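Local structure of putative Lipoprotein (Shewanella oneidensis, 3U24) at residues 244-249 with 482-487; 476-481 with 493-498. The protein is of unknown function but binds metal ions and, as a putative lipoprotein of the DUF885 family in the Peptidase_MA clan, may be related to zinc peptidases. One frame throughout, in Å; residues are numbered along the deposited sequence.

Contact 1 of 2, residues 244-249 with 482-487; sequences ELYEQK and IHVKGM
Tyr246 reaches from its helix to two consecutive residues of the other segment, His483 and Val484, and these three side chains make the whole contact, burying 130 Å² in all. With CG anti to the backbone N (chi1 -169°), the phenol ring is carried out between the helices. The tightest touch is made not by the imidazole but by its methylene stem: His483 CB lies 3.5 Å from Tyr246 CD2. The two rings are tilted by only 26°, yet their centroids are 6.0 Å apart, so they are slid well past each other and hardly stack. Nearer the root of the tyrosine, Val484 CG2 sits 3.9 Å from Tyr246 CG and equally close to Tyr246 CB, the valine running roughly at right angles to the phenol side chain.

The polar ends are satisfied by other parts of the chain. Tyr246 OH hydrogen-bonds to Asp479, while His483 takes a bond from Ile241 N at ND1 and has the carbonyls of Ala514 and Ser517 at NE2, a pattern consistent with a neutral ring protonated on NE2. Putting an alanine at Tyr246 would probably open a gap beside Val484 CG2 and His483 CB and leave Asp479 without its phenol partner.

The contact packs helix 243-254 against the C-terminal end of helix 459-485, where Gly486 leaves the helical path with positive phi. Arg240 hydrogen-bonds to the carbonyls of Ile482 and Met487, Ala260 of helix 260-289 touches Tyr246, and helix 504-516 lies against Ile482.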
loop_
_atom_site.group_PDB
_atom_site.type_symbol
_atom_site.label_atom_id
_atom_site.label_comp_id
_atom_site.label_asym_id
_atom_site.label_seq_id
_atom_site.Cartn_x
_atom_site.Cartn_y
_atom_site.Cartn_z
ATOM N N GLU A 244 -19.444 2.446 -11.952
ATOM C CA GLU A 244 -20.059 3.198 -10.875
ATOM C C GLU A 244 -19.325 2.948 -9.548
ATOM O O GLU A 244 -18.984 3.898 -8.846
ATOM C CB GLU A 244 -21.559 2.921 -10.724
ATOM C CG GLU A 244 -22.219 3.884 -9.704
ATOM C CD GLU A 244 -23.758 3.911 -9.671
ATOM O OE1 GLU A 244 -24.410 2.847 -9.863
ATOM O OE2 GLU A 244 -24.334 5.017 -9.412
ATOM N N LEU A 245 -19.115 1.684 -9.200
ATOM C CA LEU A 245 -18.418 1.331 -7.966
ATOM C C LEU A 245 -16.943 1.757 -7.992
ATOM O O LEU A 245 -16.392 2.143 -6.960
ATOM C CB LEU A 245 -18.561 -0.151 -7.642
ATOM C CG LEU A 245 -19.978 -0.633 -7.297
ATOM C CD1 LEU A 245 -20.004 -2.161 -7.171
ATOM C CD2 LEU A 245 -20.508 0.017 -6.020
ATOM N N TYR A 246 -16.340 1.733 -9.179
ATOM C CA TYR A 246 -14.921 1.994 -9.304
ATOM C C TYR A 246 -14.676 3.462 -9.029
ATOM O O TYR A 246 -13.832 3.797 -8.208
ATOM C CB TYR A 246 -14.387 1.583 -10.670
ATOM C CG TYR A 246 -12.876 1.588 -10.757
ATOM C CD1 TYR A 246 -12.200 2.750 -11.071
ATOM C CD2 TYR A 246 -12.144 0.439 -10.552
ATOM C CE1 TYR A 246 -10.832 2.798 -11.171
ATOM C CE2 TYR A 246 -10.772 0.453 -10.635
ATOM C CZ TYR A 246 -10.115 1.661 -10.955
ATOM O OH TYR A 246 -8.744 1.740 -11.067
ATOM N N GLU A 247 -15.450 4.328 -9.658
ATOM C CA GLU A 247 -15.357 5.752 -9.389
ATOM C C GLU A 247 -15.622 6.105 -7.923
ATOM O O GLU A 247 -14.914 6.946 -7.356
ATOM C CB GLU A 247 -16.317 6.528 -10.264
ATOM C CG GLU A 247 -15.962 6.526 -11.759
ATOM C CD GLU A 247 -14.769 7.418 -12.092
ATOM O OE1 GLU A 247 -14.178 8.060 -11.174
ATOM O OE2 GLU A 247 -14.382 7.464 -13.280
ATOM N N GLN A 248 -16.629 5.485 -7.301
ATOM C CA GLN A 248 -16.927 5.790 -5.906
ATOM C C GLN A 248 -15.735 5.305 -5.069
ATOM O O GLN A 248 -15.259 6.045 -4.191
ATOM C CB GLN A 248 -18.275 5.186 -5.409
ATOM C CG GLN A 248 -19.532 5.808 -6.017
ATOM C CD GLN A 248 -20.896 5.029 -5.858
ATOM O OE1 GLN A 248 -20.955 3.818 -5.608
ATOM N NE2 GLN A 248 -21.995 5.755 -6.067
ATOM N N LYS A 249 -15.223 4.094 -5.330
ATOM C CA LYS A 249 -14.091 3.579 -4.539
ATOM C C LYS A 249 -12.839 4.452 -4.709
ATOM O O LYS A 249 -12.115 4.707 -3.754
ATOM C CB LYS A 249 -13.763 2.126 -4.892
ATOM C CG LYS A 249 -12.748 1.447 -3.960
ATOM C CD LYS A 249 -12.743 -0.082 -4.186
ATOM C CE LYS A 249 -12.043 -0.901 -3.099
ATOM N NZ LYS A 249 -10.619 -0.582 -2.961
ATOM N N ILE A 482 -9.355 -3.274 -16.535
ATOM C CA ILE A 482 -9.886 -4.544 -16.044
ATOM C C ILE A 482 -11.270 -4.352 -15.406
ATOM O O ILE A 482 -12.208 -5.031 -15.746
ATOM C CB ILE A 482 -8.893 -5.184 -15.037
ATOM C CG1 ILE A 482 -7.714 -5.775 -15.803
ATOM C CG2 ILE A 482 -9.557 -6.279 -14.188
ATOM C CD1 ILE A 482 -6.600 -6.282 -14.895
ATOM N N HIS A 483 -11.399 -3.374 -14.528
ATOM C CA HIS A 483 -12.616 -3.178 -13.762
ATOM C C HIS A 483 -13.708 -2.401 -14.468
ATOM O O HIS A 483 -14.890 -2.569 -14.150
ATOM C CB HIS A 483 -12.256 -2.541 -12.445
ATOM C CG HIS A 483 -11.587 -3.499 -11.538
ATOM N ND1 HIS A 483 -12.256 -4.515 -10.970
ATOM C CD2 HIS A 483 -10.253 -3.667 -11.195
ATOM C CE1 HIS A 483 -11.400 -5.265 -10.275
ATOM N NE2 HIS A 483 -10.182 -4.732 -10.387
ATOM N N VAL A 484 -13.322 -1.585 -15.452
ATOM C CA VAL A 484 -14.242 -0.694 -16.117
ATOM C C VAL A 484 -14.427 -1.055 -17.582
ATOM O O VAL A 484 -15.508 -0.831 -18.132
ATOM C CB VAL A 484 -13.815 0.811 -15.983
ATOM C CG1 VAL A 484 -14.834 1.743 -16.681
ATOM C CG2 VAL A 484 -13.718 1.175 -14.508
ATOM N N LYS A 485 -13.397 -1.594 -18.219
ATOM C CA LYS A 485 -13.431 -1.732 -19.685
ATOM C C LYS A 485 -13.303 -3.179 -20.154
ATOM O O LYS A 485 -13.038 -3.416 -21.326
ATOM C CB LYS A 485 -12.306 -0.908 -20.339
ATOM C CG LYS A 485 -12.362 0.574 -20.062
ATOM C CD LYS A 485 -11.144 1.258 -20.672
ATOM C CE LYS A 485 -11.205 1.388 -22.189
ATOM N NZ LYS A 485 -11.990 2.607 -22.530
ATOM N N GLY A 486 -13.460 -4.131 -19.247
ATOM C CA GLY A 486 -13.400 -5.560 -19.612
ATOM C C GLY A 486 -12.092 -6.052 -20.234
ATOM O O GLY A 486 -12.117 -6.946 -21.048
HETATM N N MSE A 487 -10.943 -5.501 -19.852
HETATM C CA MSE A 487 -9.660 -5.981 -20.403
HETATM C C MSE A 487 -9.468 -7.448 -20.021
HETATM O O MSE A 487 -9.747 -7.831 -18.885
HETATM C CB MSE A 487 -8.501 -5.132 -19.873
HETATM C CG MSE A 487 -7.105 -5.653 -20.146
HETATM SE SE MSE A 487 -5.712 -4.433 -19.537
HETATM C CE MSE A 487 -5.543 -3.295 -21.108
#

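Contact 2 of 2, residues 476-481 with 493-498; sequences TILDYS and IALMMD. With CA (calcium ion), chain T.
A helical hairpin holds this contact: helix 459-485 turns back through a short connection into helix 489-499, and the two facing turns run antiparallel, at 177°, with their axes 10.4 Å apart. Leu495 makes most of the contact from the second helix. Its CG stands anti to the backbone N (chi1 -179°), which sends both methyls across to the facing helix. Leu495 CD2 lies 3.8 Å from Leu478 CB and 3.9 Å from Ile477 CG2, so one methyl touches two neighbouring residues, and Leu495 CD1 also comes against Ile477 CG2. Met496, a selenomethionine in this crystal, starts off to one flank but bends back, bringing its SE within 4.3 Å of Leu478 CB; its other neighbours are Cys474 and Asn475 on the first helix and Ala507 and Lys510 of helix 504-516.

Within the first helix, Ser481 folds its hydroxyl back onto the preceding turn. Ser481 OG donates to Ile477 O at 2.6 Å, while the Ser481 backbone N-H binds the same oxygen from the opposite face of the carbonyl plane.

On the far side of the second helix the chemistry changes. Asp498 OD1 binds a calcium ion at 2.3 Å; Asp498 OD2 is not a ligand, and three waters also bind the calcium. These two turns thus meet through apolar contacts alone, aliphatic carbons and one selenium, whereas the charged calcium site probably contributes nothing direct to the grip between them: it lies on the side of helix 489-499 turned from helix 459-485, where Asp498 is partly exposed.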
loop_
_atom_site.group_PDB
_atom_site.type_symbol
_atom_site.label_atom_id
_atom_site.label_comp_id
_atom_site.label_asym_id
_atom_site.label_seq_id
_atom_site.Cartn_x
_atom_site.Cartn_y
_atom_site.Cartn_z
ATOM N N THR A 476 -2.103 1.922 -13.702
ATOM C CA THR A 476 -3.353 2.651 -13.772
ATOM C C THR A 476 -4.188 2.180 -14.946
ATOM O O THR A 476 -5.372 1.901 -14.794
ATOM C CB THR A 476 -3.110 4.189 -13.846
ATOM O OG1 THR A 476 -2.622 4.608 -12.588
ATOM C CG2 THR A 476 -4.370 4.994 -14.153
ATOM N N ILE A 477 -3.577 2.087 -16.109
ATOM C CA ILE A 477 -4.261 1.549 -17.299
ATOM C C ILE A 477 -4.863 0.157 -17.023
ATOM O O ILE A 477 -6.032 -0.127 -17.339
ATOM C CB ILE A 477 -3.309 1.530 -18.500
ATOM C CG1 ILE A 477 -2.892 2.959 -18.812
ATOM C CG2 ILE A 477 -3.943 0.909 -19.747
ATOM C CD1 ILE A 477 -1.899 3.077 -19.934
ATOM N N LEU A 478 -4.071 -0.690 -16.412
ATOM C CA LEU A 478 -4.448 -2.055 -16.151
ATOM C C LEU A 478 -5.609 -2.117 -15.174
ATOM O O LEU A 478 -6.644 -2.780 -15.429
ATOM C CB LEU A 478 -3.248 -2.809 -15.576
ATOM C CG LEU A 478 -3.493 -4.238 -15.066
ATOM C CD1 LEU A 478 -3.333 -5.194 -16.214
ATOM C CD2 LEU A 478 -2.514 -4.672 -13.978
ATOM N N ASP A 479 -5.462 -1.416 -14.050
ATOM C CA ASP A 479 -6.476 -1.536 -13.002
ATOM C C ASP A 479 -7.836 -1.040 -13.506
ATOM O O ASP A 479 -8.867 -1.704 -13.325
ATOM C CB ASP A 479 -6.074 -0.827 -11.720
ATOM C CG ASP A 479 -6.978 -1.199 -10.540
ATOM O OD1 ASP A 479 -6.842 -2.340 -10.004
ATOM O OD2 ASP A 479 -7.798 -0.334 -10.129
ATOM N N TYR A 480 -7.806 0.097 -14.189
ATOM C CA TYR A 480 -8.993 0.724 -14.726
ATOM C C TYR A 480 -9.597 -0.117 -15.827
ATOM O O TYR A 480 -10.799 -0.383 -15.819
ATOM C CB TYR A 480 -8.654 2.138 -15.242
ATOM C CG TYR A 480 -9.848 2.935 -15.724
ATOM C CD1 TYR A 480 -10.639 3.653 -14.832
ATOM C CD2 TYR A 480 -10.213 2.941 -17.059
ATOM C CE1 TYR A 480 -11.768 4.377 -15.277
ATOM C CE2 TYR A 480 -11.328 3.649 -17.510
ATOM C CZ TYR A 480 -12.095 4.386 -16.624
ATOM O OH TYR A 480 -13.209 5.104 -17.084
ATOM N N SER A 481 -8.771 -0.543 -16.779
ATOM C CA SER A 481 -9.292 -1.281 -17.927
ATOM C C SER A 481 -9.919 -2.611 -17.527
ATOM O O SER A 481 -10.914 -2.997 -18.096
ATOM C CB SER A 481 -8.243 -1.448 -19.012
ATOM O OG SER A 481 -7.730 -0.156 -19.359
ATOM N N ILE A 493 -1.642 -8.983 -19.929
ATOM C CA ILE A 493 -0.261 -9.481 -20.031
ATOM C C ILE A 493 0.534 -8.760 -21.146
ATOM O O ILE A 493 1.694 -8.424 -20.943
ATOM C CB ILE A 493 -0.197 -11.015 -20.290
ATOM C CG1 ILE A 493 -0.773 -11.803 -19.118
ATOM C CG2 ILE A 493 1.238 -11.496 -20.571
ATOM C CD1 ILE A 493 -0.095 -11.514 -17.793
ATOM N N ALA A 494 -0.098 -8.516 -22.294
ATOM C CA ALA A 494 0.537 -7.841 -23.435
ATOM C C ALA A 494 0.797 -6.367 -23.076
ATOM O O ALA A 494 1.837 -5.849 -23.406
ATOM C CB ALA A 494 -0.318 -7.991 -24.732
ATOM N N LEU A 495 -0.111 -5.708 -22.335
ATOM C CA LEU A 495 0.180 -4.369 -21.799
ATOM C C LEU A 495 1.476 -4.357 -20.953
ATOM O O LEU A 495 2.409 -3.573 -21.181
ATOM C CB LEU A 495 -0.983 -3.880 -20.937
ATOM C CG LEU A 495 -0.932 -2.478 -20.276
ATOM C CD1 LEU A 495 -1.199 -1.391 -21.339
ATOM C CD2 LEU A 495 -1.947 -2.391 -19.112
HETATM N N MSE A 496 1.532 -5.236 -19.965
HETATM C CA MSE A 496 2.618 -5.174 -19.027
HETATM C C MSE A 496 3.929 -5.564 -19.721
HETATM O O MSE A 496 4.969 -5.001 -19.443
HETATM C CB MSE A 496 2.354 -6.042 -17.782
HETATM C CG MSE A 496 1.205 -5.606 -16.805
HETATM SE SE MSE A 496 0.897 -3.663 -16.467
HETATM C CE MSE A 496 2.482 -3.266 -15.410
HETATM N N MSE A 497 3.890 -6.487 -20.663
HETATM C CA MSE A 497 5.141 -6.974 -21.272
HETATM C C MSE A 497 5.541 -6.151 -22.486
HETATM O O MSE A 497 6.698 -5.813 -22.632
HETATM C CB MSE A 497 5.012 -8.439 -21.664
HETATM C CG MSE A 497 4.818 -9.394 -20.489
HETATM SE SE MSE A 497 4.974 -11.324 -21.033
HETATM C CE MSE A 497 6.578 -11.203 -22.135
ATOM N N ASP A 498 4.589 -5.832 -23.354
ATOM C CA ASP A 498 4.901 -5.159 -24.624
ATOM C C ASP A 498 4.946 -3.627 -24.514
ATOM O O ASP A 498 5.707 -2.990 -25.235
ATOM C CB ASP A 498 3.889 -5.551 -25.700
ATOM C CG ASP A 498 3.871 -7.056 -25.971
ATOM O OD1 ASP A 498 4.849 -7.778 -25.650
ATOM O OD2 ASP A 498 2.866 -7.529 -26.523
HETATM CA CA CA T . 4.691 -10.055 -26.053
HETATM O O HOH W 1 2.859 -9.670 -27.703
HETATM O O HOH W 2 5.506 -9.497 -28.055
HETATM O O HOH W 3 2.560 -10.945 -24.862
#

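Both contacts use the last turns of helix 459-485, and their segments alternate along the chain. Contact 1 joins this helix to one far away in sequence; contact 2 joins it to the next helix, after a short turn. Each has a mostly buried centre, but an aromatic ring dominates the first and aliphatic chains the second, which alone carries a metal, on its outward side. They meet directly: the tyrosine of contact 1 ends on an aspartate in the first segment of contact 2, and Met487 N probably bonds to Ser481 O at 3.1 Å, tying the chain just beyond Gly486 back to the helix.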